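Local coordinates for protein putative dienelactone hydrolase (Klebsiella pneumoniae subsp. pneumoniae MGH 78578, PDB 3F67) that is probably a hydrolase of the dienelactone hydrolase family, with an alpha/beta-hydrolase fold, whose substrate is not established, at residues Ile11-Pro25 against Ala56-Arg70. Sequence-based numbering, arbitrary orientation. Where two conformers were deposited one is given.
Sequences IPSQGENMPAYHARP and AQEGYLAIAPELYFR
M18 and F69 meet at one end of an antiparallel strand pair, 16-25 beside 61-65, in the mixed sheet of an alpha/beta-hydrolase fold; strand 4-13 flanks 16-25 on its other side. Four backbone hydrogen bonds join Y21 to A64 and A23 to A62, and E66 N adds a fifth to P19 O (2.9 Å). On one face of the sheet A20 and H22 face P65 and I63, where I63 CG2 rests against both I11 CD1 (4.0 Å) and A20 CB. On the other, A23 CB nestles against A56 CB (3.7 Å) of helix 46-57. The P25 ring packs against the Schellman motif at G59 that follows this helix, its CD 3.3 Å from Y60 O and its CG touching G59 O. L61 CD1 lies against one face of the R24 guanidinium, toward its rim; R24 NH1 hydrogen-bonds to H110 O.

Past P65, the turn E66-F69 brings the F69 ring against M18 and P19. M18 CA sits 3.8 Å above the ring centroid, a CH-pi contact, while P19 CD abuts F69 CG. With its own CG anti to the backbone N (chi1 178°), M18 sets SE obliquely to the ring, a Met-aromatic contact (4.9 Å from SE to the F69 centroid), and against P65 CB and L67 CD2. F69 CZ in turn lies over the centre of the R70 guanidinium. R70 NH2 forms a salt bridge with D99 and a weak hydrogen bond to S13 O; R70 NE forms another salt bridge, to E16 OE1 in one of two deposited conformers (2.9 Å), from above the carboxylate plane.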
loop_
_atom_site.group_PDB
_atom_site.type_symbol
_atom_site.label_atom_id
_atom_site.label_comp_id
_atom_site.label_asym_id
_atom_site.label_seq_id
_atom_site.Cartn_x
_atom_site.Cartn_y
_atom_site.Cartn_z
ATOM N N ILE A 11 0.092 17.042 -4.415
ATOM C CA ILE A 11 1.320 16.863 -3.677
ATOM C C ILE A 11 2.459 17.205 -4.618
ATOM O O ILE A 11 2.594 16.595 -5.686
ATOM C CB ILE A 11 1.394 15.447 -3.127
ATOM C CG1 ILE A 11 0.336 15.375 -1.985
ATOM C CG2 ILE A 11 2.851 15.158 -2.589
ATOM C CD1 ILE A 11 0.262 14.131 -1.272
ATOM N N PRO A 12 3.300 18.179 -4.225
ATOM C CA PRO A 12 4.414 18.560 -5.099
ATOM C C PRO A 12 5.384 17.374 -5.200
ATOM O O PRO A 12 5.755 16.793 -4.187
ATOM C CB PRO A 12 5.052 19.769 -4.372
ATOM C CG PRO A 12 3.999 20.272 -3.402
ATOM C CD PRO A 12 3.174 19.034 -3.016
ATOM N N SER A 13 5.761 16.965 -6.407
ATOM C CA SER A 13 6.486 15.693 -6.502
ATOM C C SER A 13 7.366 15.606 -7.726
ATOM O O SER A 13 6.867 15.550 -8.864
ATOM C CB SER A 13 5.528 14.479 -6.437
ATOM O OG SER A 13 6.256 13.249 -6.245
ATOM N N GLN A 14 8.680 15.560 -7.474
ATOM C CA GLN A 14 9.691 15.522 -8.541
ATOM C C GLN A 14 9.418 16.600 -9.632
ATOM O O GLN A 14 9.645 16.363 -10.828
ATOM C CB GLN A 14 9.777 14.090 -9.134
ATOM C CG GLN A 14 9.871 12.968 -8.065
ATOM C CD GLN A 14 9.988 11.561 -8.647
ATOM O OE1 GLN A 14 9.020 10.749 -8.651
ATOM N NE2 GLN A 14 11.187 11.243 -9.112
ATOM N N GLY A 15 8.941 17.778 -9.211
ATOM C CA GLY A 15 8.617 18.894 -10.116
ATOM C C GLY A 15 7.203 19.005 -10.713
ATOM O O GLY A 15 6.919 19.925 -11.499
ATOM N N GLU A 16 6.326 18.078 -10.330
ATOM C CA GLU A 16 4.973 18.001 -10.878
ATOM C C GLU A 16 3.966 17.823 -9.764
ATOM O O GLU A 16 4.330 17.380 -8.676
ATOM C CB GLU A 16 4.875 16.840 -11.852
ATOM C CG GLU A 16 5.588 17.091 -13.153
ATOM C CD GLU A 16 5.831 15.814 -13.894
ATOM O OE1 GLU A 16 6.691 15.035 -13.438
ATOM O OE2 GLU A 16 5.153 15.588 -14.915
ATOM N N ASN A 17 2.705 18.160 -10.029
ATOM C CA ASN A 17 1.685 18.140 -8.997
ATOM C C ASN A 17 0.866 16.868 -9.093
ATOM O O ASN A 17 0.069 16.678 -10.015
ATOM C CB ASN A 17 0.780 19.361 -9.132
ATOM C CG ASN A 17 1.545 20.643 -8.951
ATOM O OD1 ASN A 17 2.123 20.871 -7.884
ATOM N ND2 ASN A 17 1.578 21.479 -10.001
HETATM N N MSE A 18 1.050 16.003 -8.112
HETATM C CA MSE A 18 0.379 14.705 -8.086
HETATM C C MSE A 18 -0.919 14.798 -7.287
HETATM O O MSE A 18 -0.897 15.199 -6.112
HETATM C CB MSE A 18 1.289 13.687 -7.395
HETATM C CG MSE A 18 0.617 12.282 -7.292
HETATM SE SE MSE A 18 2.005 10.995 -6.776
HETATM C CE MSE A 18 2.526 11.845 -5.102
ATOM N N PRO A 19 -2.061 14.469 -7.912
ATOM C CA PRO A 19 -3.318 14.491 -7.156
ATOM C C PRO A 19 -3.270 13.481 -6.035
ATOM O O PRO A 19 -2.634 12.427 -6.172
ATOM C CB PRO A 19 -4.376 14.008 -8.183
ATOM C CG PRO A 19 -3.732 14.266 -9.497
ATOM C CD PRO A 19 -2.265 14.048 -9.298
ATOM N N ALA A 20 -3.964 13.802 -4.951
ATOM C CA ALA A 20 -4.085 12.850 -3.827
ATOM C C ALA A 20 -5.336 13.123 -3.051
ATOM O O ALA A 20 -5.790 14.266 -2.974
ATOM C CB ALA A 20 -2.881 12.929 -2.905
ATOM N N TYR A 21 -5.856 12.076 -2.433
ATOM C CA TYR A 21 -7.012 12.229 -1.545
ATOM C C TYR A 21 -6.474 12.093 -0.127
ATOM O O TYR A 21 -5.548 11.311 0.105
ATOM C CB TYR A 21 -7.982 11.074 -1.822
ATOM C CG TYR A 21 -9.271 11.133 -0.994
ATOM C CD1 TYR A 21 -10.287 12.038 -1.318
ATOM C CD2 TYR A 21 -9.461 10.263 0.068
ATOM C CE1 TYR A 21 -11.475 12.088 -0.545
ATOM C CE2 TYR A 21 -10.628 10.275 0.812
ATOM C CZ TYR A 21 -11.626 11.196 0.501
ATOM O OH TYR A 21 -12.783 11.222 1.244
ATOM N N HIS A 22 -7.032 12.839 0.811
ATOM C CA HIS A 22 -6.603 12.696 2.211
ATOM C C HIS A 22 -7.772 12.783 3.165
ATOM O O HIS A 22 -8.765 13.467 2.880
ATOM C CB HIS A 22 -5.491 13.723 2.592
ATOM C CG HIS A 22 -5.923 15.155 2.471
ATOM N ND1 HIS A 22 -6.346 15.911 3.545
ATOM C CD2 HIS A 22 -6.014 15.963 1.386
ATOM C CE1 HIS A 22 -6.707 17.114 3.122
ATOM N NE2 HIS A 22 -6.496 17.179 1.818
ATOM N N ALA A 23 -7.663 12.083 4.284
ATOM C CA ALA A 23 -8.715 12.098 5.314
ATOM C C ALA A 23 -8.019 12.103 6.657
ATOM O O ALA A 23 -6.950 11.485 6.811
ATOM C CB ALA A 23 -9.622 10.799 5.202
ATOM N N ARG A 24 -8.650 12.733 7.652
ATOM C CA ARG A 24 -8.048 12.759 8.992
ATOM C C ARG A 24 -9.132 13.012 10.029
ATOM O O ARG A 24 -10.227 13.472 9.671
ATOM C CB ARG A 24 -7.048 13.920 9.086
ATOM C CG ARG A 24 -7.735 15.295 9.002
ATOM C CD ARG A 24 -6.673 16.391 8.925
ATOM N NE ARG A 24 -6.086 16.466 7.572
ATOM C CZ ARG A 24 -4.972 17.157 7.292
ATOM N NH1 ARG A 24 -4.335 17.823 8.265
ATOM N NH2 ARG A 24 -4.499 17.187 6.048
ATOM N N PRO A 25 -8.832 12.717 11.302
ATOM C CA PRO A 25 -9.792 13.106 12.358
ATOM C C PRO A 25 -10.004 14.619 12.414
ATOM O O PRO A 25 -9.055 15.399 12.239
ATOM C CB PRO A 25 -9.131 12.640 13.663
ATOM C CG PRO A 25 -7.764 12.178 13.321
ATOM C CD PRO A 25 -7.629 12.040 11.830
ATOM N N ALA A 56 -8.962 7.254 8.868
ATOM C CA ALA A 56 -9.109 8.530 9.595
ATOM C C ALA A 56 -10.026 8.365 10.825
ATOM O O ALA A 56 -9.773 8.964 11.852
ATOM C CB ALA A 56 -9.645 9.618 8.672
ATOM N N GLN A 57 -11.027 7.492 10.735
ATOM C CA GLN A 57 -11.912 7.212 11.875
ATOM C C GLN A 57 -11.143 6.541 13.005
ATOM O O GLN A 57 -11.589 6.553 14.140
ATOM C CB GLN A 57 -13.067 6.325 11.450
ATOM C CG GLN A 57 -13.979 6.994 10.489
ATOM C CD GLN A 57 -15.097 6.068 10.021
ATOM O OE1 GLN A 57 -14.850 4.946 9.596
ATOM N NE2 GLN A 57 -16.320 6.550 10.081
ATOM N N GLU A 58 -9.998 5.946 12.683
ATOM C CA GLU A 58 -9.133 5.327 13.715
ATOM C C GLU A 58 -8.084 6.248 14.280
ATOM O O GLU A 58 -7.316 5.838 15.185
ATOM C CB GLU A 58 -8.434 4.069 13.160
ATOM C CG GLU A 58 -9.406 3.018 12.599
ATOM C CD GLU A 58 -10.231 2.307 13.670
ATOM O OE1 GLU A 58 -9.948 2.465 14.878
ATOM O OE2 GLU A 58 -11.172 1.581 13.297
ATOM N N GLY A 59 -7.989 7.463 13.718
ATOM C CA GLY A 59 -7.068 8.480 14.228
ATOM C C GLY A 59 -5.870 8.814 13.353
ATOM O O GLY A 59 -5.015 9.603 13.785
ATOM N N TYR A 60 -5.850 8.282 12.125
ATOM C CA TYR A 60 -4.731 8.478 11.203
ATOM C C TYR A 60 -5.005 9.594 10.173
ATOM O O TYR A 60 -6.171 9.841 9.797
ATOM C CB TYR A 60 -4.461 7.169 10.421
ATOM C CG TYR A 60 -3.974 6.096 11.331
ATOM C CD1 TYR A 60 -2.639 6.134 11.815
ATOM C CD2 TYR A 60 -4.805 5.053 11.747
ATOM C CE1 TYR A 60 -2.178 5.172 12.718
ATOM C CE2 TYR A 60 -4.335 4.095 12.626
ATOM C CZ TYR A 60 -3.023 4.150 13.091
ATOM O OH TYR A 60 -2.556 3.219 13.971
ATOM N N LEU A 61 -3.932 10.273 9.773
ATOM C CA LEU A 61 -3.931 11.104 8.535
ATOM C C LEU A 61 -3.622 10.121 7.415
ATOM O O LEU A 61 -2.469 9.668 7.259
ATOM C CB LEU A 61 -2.867 12.220 8.606
ATOM C CG LEU A 61 -2.508 12.930 7.266
ATOM C CD1 LEU A 61 -3.781 13.498 6.632
ATOM C CD2 LEU A 61 -1.470 14.064 7.573
ATOM N N ALA A 62 -4.643 9.767 6.644
ATOM C CA ALA A 62 -4.476 8.756 5.597
ATOM C C ALA A 62 -4.455 9.454 4.255
ATOM O O ALA A 62 -5.331 10.304 3.966
ATOM C CB ALA A 62 -5.682 7.766 5.628
ATOM N N ILE A 63 -3.480 9.113 3.444
ATOM C CA ILE A 63 -3.257 9.865 2.154
ATOM C C ILE A 63 -3.085 8.867 1.027
ATOM O O ILE A 63 -2.229 7.989 1.130
ATOM C CB ILE A 63 -1.977 10.758 2.226
ATOM C CG1 ILE A 63 -2.098 11.761 3.383
ATOM C CG2 ILE A 63 -1.801 11.533 0.889
ATOM C CD1 ILE A 63 -0.700 12.283 3.850
ATOM N N ALA A 64 -3.913 8.972 -0.031
ATOM C CA ALA A 64 -3.793 8.064 -1.180
ATOM C C ALA A 64 -3.397 8.906 -2.412
ATOM O O ALA A 64 -4.245 9.617 -2.968
ATOM C CB ALA A 64 -5.137 7.396 -1.471
ATOM N N PRO A 65 -2.148 8.769 -2.869
ATOM C CA PRO A 65 -1.702 9.485 -4.091
ATOM C C PRO A 65 -2.114 8.767 -5.394
ATOM O O PRO A 65 -2.151 7.529 -5.453
ATOM C CB PRO A 65 -0.169 9.477 -3.947
ATOM C CG PRO A 65 0.129 8.177 -3.208
ATOM C CD PRO A 65 -1.029 8.068 -2.188
ATOM N N GLU A 66 -2.370 9.576 -6.410
ATOM C CA GLU A 66 -2.670 9.124 -7.749
ATOM C C GLU A 66 -1.336 8.800 -8.429
ATOM O O GLU A 66 -0.816 9.606 -9.227
ATOM C CB GLU A 66 -3.376 10.262 -8.488
ATOM C CG GLU A 66 -4.230 9.784 -9.663
ATOM C CD GLU A 66 -5.359 8.879 -9.216
ATOM O OE1 GLU A 66 -5.103 7.667 -9.037
ATOM O OE2 GLU A 66 -6.505 9.379 -9.057
ATOM N N LEU A 67 -0.784 7.619 -8.135
ATOM C CA LEU A 67 0.614 7.324 -8.562
ATOM C C LEU A 67 0.818 7.223 -10.076
ATOM O O LEU A 67 1.948 7.399 -10.561
ATOM C CB LEU A 67 1.123 6.051 -7.861
ATOM C CG LEU A 67 1.249 6.288 -6.347
ATOM C CD1 LEU A 67 1.310 4.979 -5.560
ATOM C CD2 LEU A 67 2.540 7.051 -6.085
ATOM N N TYR A 68 -0.255 6.953 -10.828
ATOM C CA TYR A 68 -0.089 6.747 -12.283
ATOM C C TYR A 68 -0.191 8.055 -13.077
ATOM O O TYR A 68 -0.122 8.014 -14.304
ATOM C CB TYR A 68 -1.147 5.759 -12.831
ATOM C CG TYR A 68 -1.084 4.324 -12.274
ATOM C CD1 TYR A 68 -0.001 3.893 -11.482
ATOM C CD2 TYR A 68 -2.101 3.414 -12.584
ATOM C CE1 TYR A 68 0.053 2.546 -10.992
ATOM C CE2 TYR A 68 -2.077 2.084 -12.111
ATOM C CZ TYR A 68 -1.002 1.665 -11.328
ATOM O OH TYR A 68 -0.996 0.377 -10.853
ATOM N N PHE A 69 -0.334 9.207 -12.398
ATOM C CA PHE A 69 -0.809 10.451 -13.086
ATOM C C PHE A 69 0.001 10.889 -14.317
ATOM O O PHE A 69 -0.556 11.455 -15.265
ATOM C CB PHE A 69 -1.010 11.632 -12.088
ATOM C CG PHE A 69 0.276 12.306 -11.662
ATOM C CD1 PHE A 69 0.603 13.573 -12.147
ATOM C CD2 PHE A 69 1.175 11.666 -10.804
ATOM C CE1 PHE A 69 1.826 14.203 -11.751
ATOM C CE2 PHE A 69 2.363 12.263 -10.408
ATOM C CZ PHE A 69 2.700 13.538 -10.882
ATOM N N ARG A 70 1.300 10.610 -14.319
ATOM C CA ARG A 70 2.166 11.043 -15.427
ATOM C C ARG A 70 1.995 10.149 -16.640
ATOM O O ARG A 70 2.225 10.591 -17.766
ATOM C CB ARG A 70 3.637 10.960 -15.036
ATOM C CG ARG A 70 4.029 11.895 -13.874
ATOM C CD ARG A 70 5.530 11.775 -13.618
ATOM N NE ARG A 70 5.928 12.459 -12.369
ATOM C CZ ARG A 70 5.822 11.865 -11.171
ATOM N NH1 ARG A 70 5.289 10.658 -11.089
ATOM N NH2 ARG A 70 6.212 12.468 -10.068
#